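Local coordinates for pyridoxamine 5'-phosphate oxidase family protein (Corynebacterium diphtheriae NCTC 13129, PDB 3CP3) that is of unknown function but belongs to the pyridoxamine 5'-phosphate oxidase family and, like its relatives, probably binds a flavin nucleotide, at residues V77-D82 with V92-N97; Q55-F60 with R128-E133; S18-R23 with R132-R137. All coordinates share one frame; numbering follows the deposited sequence. Where two conformers were deposited one is given.

How the contacts relate
From the N terminus, helix 17-25 comes first and gives contact 3 its early segment. That contact waits for strand 125-139 near the C terminus, so it closes the longest loop. Contact 2 starts later, at strand 57-62, and ends on the same late strand, just before the corner at Arg132. Its loop therefore lies within that of contact 3, and the two share Arg132 and Glu133. Contact 1 is the local hairpin of strands 76-83 and 89-100, which falls inside both. Strand 89-100 pairs with strand 125-139, through Lys95 O to Arg132 N and Val93 O to Ser135 N, and so joins contacts 1 and 2 in one sheet, on which contact 3 packs the helix.

Contact 1: residues V77-D82 with V92-N97; sequences VLFEVD and VVLKGN
Leu78 and Lys95 lie side by side on one face of an antiparallel strand pair. CD2 of Leu78 rests 3.7 Å from Lys95 CG. Leu78 CG is anti to the carbonyl carbon (chi1 -55°), and the end of the side chain leans toward the neighbouring strand. The Lys95 chain bends at its last torsion, and its NZ forms a salt bridge with Asp39 of the second subunit. Farther along the same face, Glu80 CG meets Val93 CG2 at 3.9 Å. A chi1 of -169° sets this CG against the valine methyl, and a bend at chi2 turns the carboxylate toward Arg31. Arg31 forms a salt bridge with Glu80 OE1, which probably helps to offset the buried acid group. Leu40 and Ile42 of the second subunit cover this face, so it belongs to the dimer interface.

The other face carries Val77, Phe79, Val81, Val92 and Leu94. Here Phe79 and Leu94 meet through their CB atoms, 4.3 Å apart, and the Phe79 ring leads away to an edge-to-face contact with Phe47. Ile129 also packs on Phe79, while Leu24 of helix 17-25 covers Val81, Val92 and Leu94.

Between the faces, six backbone hydrogen bonds join three pairs: Val77 with Gly96, Phe79 with Leu94, and Val81 with Val92. The shortest runs from Leu94 N to Phe79 O, 2.6 Å. The arrangement is a regular beta hairpin, consistent with the FMN-binding split barrel of this family.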
loop_
_atom_site.group_PDB
_atom_site.type_symbol
_atom_site.label_atom_id
_atom_site.label_comp_id
_atom_site.label_asym_id
_atom_site.label_seq_id
_atom_site.Cartn_x
_atom_site.Cartn_y
_atom_site.Cartn_z
ATOM N N VAL A 77 9.674 5.605 -6.423
ATOM C CA VAL A 77 8.846 4.772 -5.540
ATOM C C VAL A 77 7.763 5.621 -4.896
ATOM O O VAL A 77 7.822 6.875 -4.913
ATOM C CB VAL A 77 9.672 4.083 -4.370
ATOM C CG1 VAL A 77 10.681 3.057 -4.916
ATOM C CG2 VAL A 77 10.406 5.108 -3.445
ATOM N N LEU A 78 6.778 4.954 -4.292
ATOM C CA LEU A 78 5.950 5.614 -3.321
ATOM C C LEU A 78 6.161 4.918 -2.020
ATOM O O LEU A 78 6.498 3.730 -2.003
ATOM C CB LEU A 78 4.444 5.399 -3.639
ATOM C CG LEU A 78 3.881 5.750 -4.969
ATOM C CD1 LEU A 78 2.372 5.368 -4.934
ATOM C CD2 LEU A 78 4.114 7.261 -5.278
ATOM N N PHE A 79 5.928 5.627 -0.937
ATOM C CA PHE A 79 5.951 5.049 0.398
ATOM C C PHE A 79 4.708 5.505 1.130
ATOM O O PHE A 79 4.396 6.730 1.180
ATOM C CB PHE A 79 7.247 5.440 1.152
ATOM C CG PHE A 79 7.463 4.645 2.425
ATOM C CD1 PHE A 79 7.956 3.354 2.368
ATOM C CD2 PHE A 79 7.122 5.163 3.668
ATOM C CE1 PHE A 79 8.127 2.608 3.544
ATOM C CE2 PHE A 79 7.281 4.414 4.826
ATOM C CZ PHE A 79 7.777 3.144 4.750
ATOM N N GLU A 80 3.985 4.552 1.713
ATOM C CA GLU A 80 2.702 4.821 2.268
ATOM C C GLU A 80 2.558 4.268 3.681
ATOM O O GLU A 80 2.991 3.147 4.000
ATOM C CB GLU A 80 1.550 4.275 1.348
ATOM C CG GLU A 80 0.135 4.750 1.749
ATOM C CD GLU A 80 -0.623 3.747 2.607
ATOM O OE1 GLU A 80 -0.019 2.675 2.978
ATOM O OE2 GLU A 80 -1.853 3.948 2.767
ATOM N N VAL A 81 1.919 5.080 4.512
ATOM C CA VAL A 81 1.485 4.688 5.853
ATOM C C VAL A 81 -0.006 5.037 5.948
ATOM O O VAL A 81 -0.475 6.031 5.349
ATOM C CB VAL A 81 2.374 5.428 6.898
ATOM C CG1 VAL A 81 1.879 5.195 8.287
ATOM C CG2 VAL A 81 3.844 5.033 6.771
ATOM N N ASP A 82 -0.819 4.216 6.635
ATOM C CA ASP A 82 -2.208 4.564 6.906
ATOM C C ASP A 82 -2.714 4.067 8.267
ATOM O O ASP A 82 -1.939 3.416 8.996
ATOM C CB ASP A 82 -3.261 4.266 5.765
ATOM C CG ASP A 82 -3.414 2.731 5.382
ATOM O OD1 ASP A 82 -4.245 1.967 5.970
ATOM O OD2 ASP A 82 -2.831 2.358 4.372
ATOM N N VAL A 92 -0.828 8.703 4.496
ATOM C CA VAL A 92 0.194 9.634 4.063
ATOM C C VAL A 92 0.953 8.865 2.959
ATOM O O VAL A 92 1.312 7.688 3.185
ATOM C CB VAL A 92 1.138 10.006 5.206
ATOM C CG1 VAL A 92 2.392 10.856 4.664
ATOM C CG2 VAL A 92 0.329 10.847 6.285
ATOM N N VAL A 93 1.127 9.517 1.812
ATOM C CA VAL A 93 1.883 8.958 0.665
ATOM C C VAL A 93 3.080 9.862 0.414
ATOM O O VAL A 93 2.940 11.111 0.165
ATOM C CB VAL A 93 0.995 8.879 -0.574
ATOM C CG1 VAL A 93 1.809 8.412 -1.901
ATOM C CG2 VAL A 93 -0.169 7.999 -0.324
ATOM N N LEU A 94 4.255 9.258 0.425
ATOM C CA LEU A 94 5.433 9.965 -0.014
ATOM C C LEU A 94 5.785 9.554 -1.449
ATOM O O LEU A 94 5.730 8.348 -1.790
ATOM C CB LEU A 94 6.594 9.682 0.953
ATOM C CG LEU A 94 6.342 9.800 2.435
ATOM C CD1 LEU A 94 7.673 9.491 3.121
ATOM C CD2 LEU A 94 5.854 11.261 2.769
ATOM N N LYS A 95 6.101 10.533 -2.309
ATOM C CA LYS A 95 6.754 10.228 -3.574
ATOM C C LYS A 95 8.245 10.455 -3.424
ATOM O O LYS A 95 8.647 11.480 -2.877
ATOM C CB LYS A 95 6.270 11.141 -4.669
ATOM C CG LYS A 95 4.821 10.895 -5.082
ATOM C CD LYS A 95 4.605 11.494 -6.476
ATOM C CE LYS A 95 3.116 11.645 -6.833
ATOM N NZ LYS A 95 2.388 10.328 -6.859
ATOM N N GLY A 96 9.070 9.527 -3.931
ATOM C CA GLY A 96 10.489 9.765 -3.865
ATOM C C GLY A 96 11.339 8.823 -4.671
ATOM O O GLY A 96 10.835 8.144 -5.578
ATOM N N ASN A 97 12.639 8.868 -4.394
ATOM C CA ASN A 97 13.607 7.992 -5.045
ATOM C C ASN A 97 14.362 7.208 -4.012
ATOM O O ASN A 97 14.860 7.803 -3.015
ATOM C CB ASN A 97 14.558 8.759 -5.946
ATOM C CG ASN A 97 13.827 9.383 -7.141
ATOM O OD1 ASN A 97 13.251 10.439 -7.002
ATOM N ND2 ASN A 97 13.846 8.724 -8.307
#

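Contact 2: residues Q55-F60 with R128-E133; sequences QPRVYF and RIDVRE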
loop_
_atom_site.group_PDB
_atom_site.type_symbol
_atom_site.label_atom_id
_atom_site.label_comp_id
_atom_site.label_asym_id
_atom_site.label_seq_id
_atom_site.Cartn_x
_atom_site.Cartn_y
_atom_site.Cartn_z
ATOM N N GLN A 55 16.084 17.773 3.300
ATOM C CA GLN A 55 14.750 17.259 3.025
ATOM C C GLN A 55 14.471 16.006 3.872
ATOM O O GLN A 55 15.412 15.393 4.394
ATOM C CB GLN A 55 14.559 17.009 1.516
ATOM C CG GLN A 55 14.574 18.291 0.642
ATOM C CD GLN A 55 13.398 19.234 0.918
ATOM O OE1 GLN A 55 12.494 19.376 0.096
ATOM N NE2 GLN A 55 13.411 19.875 2.075
ATOM N N PRO A 56 13.171 15.652 4.058
ATOM C CA PRO A 56 12.875 14.419 4.801
ATOM C C PRO A 56 13.430 13.188 4.082
ATOM O O PRO A 56 13.458 13.147 2.853
ATOM C CB PRO A 56 11.335 14.384 4.835
ATOM C CG PRO A 56 10.905 15.227 3.667
ATOM C CD PRO A 56 11.937 16.330 3.617
ATOM N N ARG A 57 13.886 12.210 4.858
ATOM C CA ARG A 57 14.406 10.957 4.327
ATOM C C ARG A 57 13.812 9.808 5.103
ATOM O O ARG A 57 13.675 9.895 6.314
ATOM C CB ARG A 57 15.946 10.926 4.470
ATOM C CG ARG A 57 16.611 11.869 3.476
ATOM C CD ARG A 57 18.098 11.646 3.337
ATOM N NE ARG A 57 18.722 11.737 4.637
ATOM C CZ ARG A 57 20.033 11.768 4.851
ATOM N NH1 ARG A 57 20.894 11.745 3.823
ATOM N NH2 ARG A 57 20.469 11.821 6.114
ATOM N N VAL A 58 13.496 8.720 4.416
ATOM C CA VAL A 58 13.085 7.466 5.075
ATOM C C VAL A 58 14.149 6.423 4.901
ATOM O O VAL A 58 14.649 6.244 3.773
ATOM C CB VAL A 58 11.791 6.894 4.408
ATOM C CG1 VAL A 58 11.392 5.514 4.979
ATOM C CG2 VAL A 58 10.678 7.894 4.564
ATOM N N TYR A 59 14.474 5.706 5.976
ATOM C CA TYR A 59 15.345 4.533 5.863
ATOM C C TYR A 59 14.588 3.274 6.196
ATOM O O TYR A 59 13.783 3.247 7.145
ATOM C CB TYR A 59 16.502 4.626 6.865
ATOM C CG TYR A 59 17.499 5.676 6.503
ATOM C CD1 TYR A 59 18.523 5.399 5.581
ATOM C CD2 TYR A 59 17.425 6.950 7.045
ATOM C CE1 TYR A 59 19.456 6.383 5.239
ATOM C CE2 TYR A 59 18.393 7.927 6.717
ATOM C CZ TYR A 59 19.370 7.640 5.797
ATOM O OH TYR A 59 20.320 8.582 5.468
ATOM N N PHE A 60 14.900 2.212 5.464
ATOM C CA PHE A 60 14.455 0.881 5.796
ATOM C C PHE A 60 15.551 -0.114 5.412
ATOM O O PHE A 60 16.582 0.282 4.882
ATOM C CB PHE A 60 13.064 0.609 5.135
ATOM C CG PHE A 60 13.084 0.563 3.628
ATOM C CD1 PHE A 60 13.318 -0.645 2.968
ATOM C CD2 PHE A 60 12.887 1.701 2.881
ATOM C CE1 PHE A 60 13.317 -0.684 1.574
ATOM C CE2 PHE A 60 12.952 1.675 1.484
ATOM C CZ PHE A 60 13.149 0.486 0.832
ATOM N N ARG A 128 17.671 4.238 1.451
ATOM C CA ARG A 128 17.251 5.597 1.760
ATOM C C ARG A 128 16.253 6.052 0.705
ATOM O O ARG A 128 16.511 5.895 -0.484
ATOM C CB ARG A 128 18.440 6.566 1.675
ATOM C CG ARG A 128 18.121 8.010 2.115
ATOM C CD ARG A 128 18.959 9.029 1.324
ATOM N NE ARG A 128 20.279 8.491 1.013
ATOM C CZ ARG A 128 20.897 8.590 -0.156
ATOM N NH1 ARG A 128 20.345 9.226 -1.201
ATOM N NH2 ARG A 128 22.097 8.037 -0.286
ATOM N N ILE A 129 15.145 6.647 1.148
ATOM C CA ILE A 129 14.222 7.321 0.242
ATOM C C ILE A 129 14.392 8.818 0.385
ATOM O O ILE A 129 14.158 9.350 1.450
ATOM C CB ILE A 129 12.690 6.960 0.466
ATOM C CG1 ILE A 129 12.482 5.434 0.471
ATOM C CG2 ILE A 129 11.865 7.617 -0.695
ATOM C CD1 ILE A 129 11.078 4.918 0.962
ATOM N N ASP A 130 14.760 9.487 -0.700
ATOM C CA ASP A 130 14.781 10.925 -0.747
ATOM C C ASP A 130 13.383 11.366 -1.167
ATOM O O ASP A 130 12.951 11.057 -2.269
ATOM C CB ASP A 130 15.774 11.400 -1.804
ATOM C CG ASP A 130 17.217 11.290 -1.344
ATOM O OD1 ASP A 130 17.511 11.365 -0.140
ATOM O OD2 ASP A 130 18.058 11.091 -2.196
ATOM N N VAL A 131 12.707 12.100 -0.287
ATOM C CA VAL A 131 11.314 12.468 -0.448
ATOM C C VAL A 131 11.154 13.726 -1.280
ATOM O O VAL A 131 11.761 14.766 -0.985
ATOM C CB VAL A 131 10.695 12.627 0.929
ATOM C CG1 VAL A 131 9.200 13.088 0.829
ATOM C CG2 VAL A 131 10.777 11.289 1.649
ATOM N N ARG A 132 10.379 13.597 -2.356
ATOM C CA ARG A 132 10.088 14.696 -3.300
ATOM C C ARG A 132 8.753 15.372 -2.924
ATOM O O ARG A 132 8.595 16.588 -3.112
ATOM C CB ARG A 132 9.925 14.066 -4.690
ATOM C CG ARG A 132 10.339 14.843 -5.919
ATOM C CD ARG A 132 9.873 13.994 -7.196
ATOM N NE ARG A 132 10.495 12.671 -7.141
ATOM C CZ ARG A 132 9.913 11.529 -7.485
ATOM N NH1 ARG A 132 8.669 11.489 -7.927
ATOM N NH2 ARG A 132 10.590 10.417 -7.365
ATOM N N GLU A 133 7.800 14.577 -2.429
ATOM C CA GLU A 133 6.426 15.052 -2.150
ATOM C C GLU A 133 5.806 14.303 -0.972
ATOM O O GLU A 133 6.068 13.102 -0.763
ATOM C CB GLU A 133 5.486 14.857 -3.362
ATOM C CG GLU A 133 5.756 15.734 -4.591
ATOM C CD GLU A 133 4.818 15.431 -5.773
ATOM O OE1 GLU A 133 5.310 15.101 -6.878
ATOM O OE2 GLU A 133 3.584 15.540 -5.619
HETATM O O HOH W 1 20.421 12.668 1.011
#
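This is an antiparallel strand pairing between residues 57-60 and 128-131, made between strands far apart in sequence. It lies partly buried in the sheet, next to helix 104-110, and is consistent with the split-barrel fold of the FMN-binding clan. Val58 and Ile129 form the hydrogen-bonded pair. Ile129 N reaches Val58 O at 2.7 Å, and the return bond from Val58 N falls on a lone pair of Ile129 O. Val131 N adds a weak bond to Pro56 O.

Val58 and Ile129 share an apolar face, and the Phe60 ring comes up to Ile129. Ile129 CG1 is anti to the carbonyl carbon (chi1 -52°). From there CD1 reaches the edge of the Phe60 ring, 3.8 Å from CE2, and also touches Val58 CB. At the end of the pair, the Pro56 ring crosses the Val131 side chain at about a right angle, with Pro56 CG 3.8 Å from Val131 CB.

The other face is polar at its ends. Arg57 and Arg128 meet through their aliphatic parts, CD to CD at 3.4 Å. Tyr59 lies alongside Arg128, its CE1 3.7 Å from Arg128 CB, and its OH sits over the centre of the Arg57 guanidinium. Arg128 NH1 makes a salt bridge to Asp130 OD2 at 3.1 Å, on the syn side of the oxygen but 31° out of the carboxylate plane. Arg57 CD touches Asp130 OD1 at 3.5 Å, and a water links Arg57 NH1 weakly to that oxygen.

Acids probably balance the two arginines: Glu106 takes Arg128 NE, and Asp50 takes Arg57 NH2. The apolar side thus faces the core. On the polar side, by helix 104-110, Glu106 also accepts the Tyr59 hydroxyl and so probably fixes the order of these groups.

Contact 3: residues S18-R23 with R132-R137; sequences SDSLSR and REVSGR
Ser20 OG lies 3.1 Å from Gly136 CA, so the helix comes down directly on a part of the strand that presents bare backbone. With OG anti to the carbonyl carbon (chi1 -73°), the hydroxyl can meet Asp16 O, one turn earlier in the chain, and still lie against Gly136. Gly136 N is also near, but the angle is too poor for a hydrogen bond. Asp16 O is thus the partner of this buried hydroxyl.

Two residues before Gly136, Val134 supplies the apolar part. Its CG1 is anti to the backbone N (chi1 179°) and meets Ser20 CB at 3.6 Å. The same methyl lies 4.1 Å from Leu21 CD2, where the Leu21 and Val134 side chains cross at about a right angle. CG2 of Val134 also touches Leu21 CD2.

Helix 17-25 thus packs on the antiparallel sheet at the second half of strand 125-139, past the corner at Arg132. The sheet is consistent with the FMN-binding split barrel of this family. The short axes run 85° apart. Arg132 and Glu133 lie together across from Lys95 in a classic beta bulge at the corner.

On the helix itself, Arg23 grips Asp19 side-on with two nitrogens. NE meets OD1 of Asp19 at 2.9 Å from above the carboxylate plane, while NH2 uses the syn lone pair of OD2. Arg23 also makes a cation-pi contact with Trp90.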
loop_
_atom_site.group_PDB
_atom_site.type_symbol
_atom_site.label_atom_id
_atom_site.label_comp_id
_atom_site.label_asym_id
_atom_site.label_seq_id
_atom_site.Cartn_x
_atom_site.Cartn_y
_atom_site.Cartn_z
ATOM N N SER A 18 3.389 19.112 7.699
ATOM C CA SER A 18 3.866 18.831 9.067
ATOM C C SER A 18 3.033 17.788 9.766
ATOM O O SER A 18 3.566 16.926 10.443
ATOM C CB SER A 18 3.778 20.083 9.952
ATOM O OG SER A 18 4.883 20.918 9.722
ATOM N N ASP A 19 1.709 17.919 9.668
ATOM C CA ASP A 19 0.770 16.931 10.236
ATOM C C ASP A 19 1.054 15.564 9.603
ATOM O O ASP A 19 1.189 14.526 10.283
ATOM C CB ASP A 19 -0.665 17.435 9.956
ATOM C CG ASP A 19 -1.764 16.624 10.672
ATOM O OD1 ASP A 19 -1.484 15.793 11.593
ATOM O OD2 ASP A 19 -2.932 16.754 10.243
ATOM N N SER A 20 1.100 15.545 8.281
ATOM C CA SER A 20 1.382 14.328 7.532
ATOM C C SER A 20 2.647 13.610 7.989
ATOM O O SER A 20 2.652 12.376 8.266
ATOM C CB SER A 20 1.504 14.685 6.037
ATOM O OG SER A 20 0.194 14.956 5.550
ATOM N N LEU A 21 3.714 14.355 8.061
ATOM C CA LEU A 21 5.004 13.761 8.535
ATOM C C LEU A 21 5.004 13.342 10.005
ATOM O O LEU A 21 5.599 12.303 10.346
ATOM C CB LEU A 21 6.162 14.698 8.246
ATOM C CG LEU A 21 6.415 14.877 6.744
ATOM C CD1 LEU A 21 7.441 15.994 6.576
ATOM C CD2 LEU A 21 6.842 13.565 6.099
ATOM N N SER A 22 4.355 14.120 10.886
ATOM C CA SER A 22 4.213 13.635 12.268
ATOM C C SER A 22 3.461 12.292 12.293
ATOM O O SER A 22 3.839 11.307 12.993
ATOM C CB SER A 22 3.448 14.652 13.094
ATOM O OG SER A 22 4.131 15.897 13.106
ATOM N N ARG A 23 2.377 12.207 11.544
ATOM C CA ARG A 23 1.566 10.987 11.619
ATOM C C ARG A 23 2.338 9.811 11.010
ATOM O O ARG A 23 2.331 8.673 11.527
ATOM C CB ARG A 23 0.262 11.155 10.860
ATOM C CG ARG A 23 -0.772 12.110 11.550
ATOM C CD ARG A 23 -2.018 12.121 10.758
ATOM N NE ARG A 23 -2.811 13.343 10.968
ATOM C CZ ARG A 23 -4.132 13.386 10.913
ATOM N NH1 ARG A 23 -4.833 12.267 10.772
ATOM N NH2 ARG A 23 -4.760 14.567 11.029
ATOM N N ARG A 132 10.379 13.597 -2.356
ATOM C CA ARG A 132 10.088 14.696 -3.300
ATOM C C ARG A 132 8.753 15.372 -2.924
ATOM O O ARG A 132 8.595 16.588 -3.112
ATOM C CB ARG A 132 9.925 14.066 -4.690
ATOM C CG ARG A 132 10.339 14.843 -5.919
ATOM C CD ARG A 132 9.873 13.994 -7.196
ATOM N NE ARG A 132 10.495 12.671 -7.141
ATOM C CZ ARG A 132 9.913 11.529 -7.485
ATOM N NH1 ARG A 132 8.669 11.489 -7.927
ATOM N NH2 ARG A 132 10.590 10.417 -7.365
ATOM N N GLU A 133 7.800 14.577 -2.429
ATOM C CA GLU A 133 6.426 15.052 -2.150
ATOM C C GLU A 133 5.806 14.303 -0.972
ATOM O O GLU A 133 6.068 13.102 -0.763
ATOM C CB GLU A 133 5.486 14.857 -3.362
ATOM C CG GLU A 133 5.756 15.734 -4.591
ATOM C CD GLU A 133 4.818 15.431 -5.773
ATOM O OE1 GLU A 133 5.310 15.101 -6.878
ATOM O OE2 GLU A 133 3.584 15.540 -5.619
ATOM N N VAL A 134 4.928 14.993 -0.254
ATOM C CA VAL A 134 4.253 14.419 0.915
ATOM C C VAL A 134 2.783 14.682 0.655
ATOM O O VAL A 134 2.416 15.829 0.374
ATOM C CB VAL A 134 4.634 15.221 2.166
ATOM C CG1 VAL A 134 3.912 14.651 3.419
ATOM C CG2 VAL A 134 6.162 15.241 2.365
ATOM N N SER A 135 1.949 13.650 0.688
ATOM C CA SER A 135 0.504 13.896 0.597
ATOM C C SER A 135 -0.246 13.221 1.706
ATOM O O SER A 135 -0.285 12.007 1.759
ATOM C CB SER A 135 -0.070 13.421 -0.745
ATOM O OG SER A 135 0.688 13.991 -1.797
ATOM N N GLY A 136 -0.927 13.992 2.544
ATOM C CA GLY A 136 -1.665 13.338 3.625
ATOM C C GLY A 136 -3.123 13.565 3.391
ATOM O O GLY A 136 -3.517 14.635 2.958
ATOM N N ARG A 137 -3.942 12.590 3.735
ATOM C CA ARG A 137 -5.385 12.747 3.565
ATOM C C ARG A 137 -6.062 12.138 4.764
ATOM O O ARG A 137 -5.587 11.132 5.278
ATOM C CB ARG A 137 -5.811 11.968 2.308
ATOM C CG ARG A 137 -5.213 12.520 1.042
ATOM C CD ARG A 137 -5.672 11.749 -0.181
ATOM N NE ARG A 137 -4.774 10.651 -0.492
ATOM C CZ ARG A 137 -4.589 10.178 -1.733
ATOM N NH1 ARG A 137 -5.240 10.719 -2.755
ATOM N NH2 ARG A 137 -3.743 9.173 -1.947
#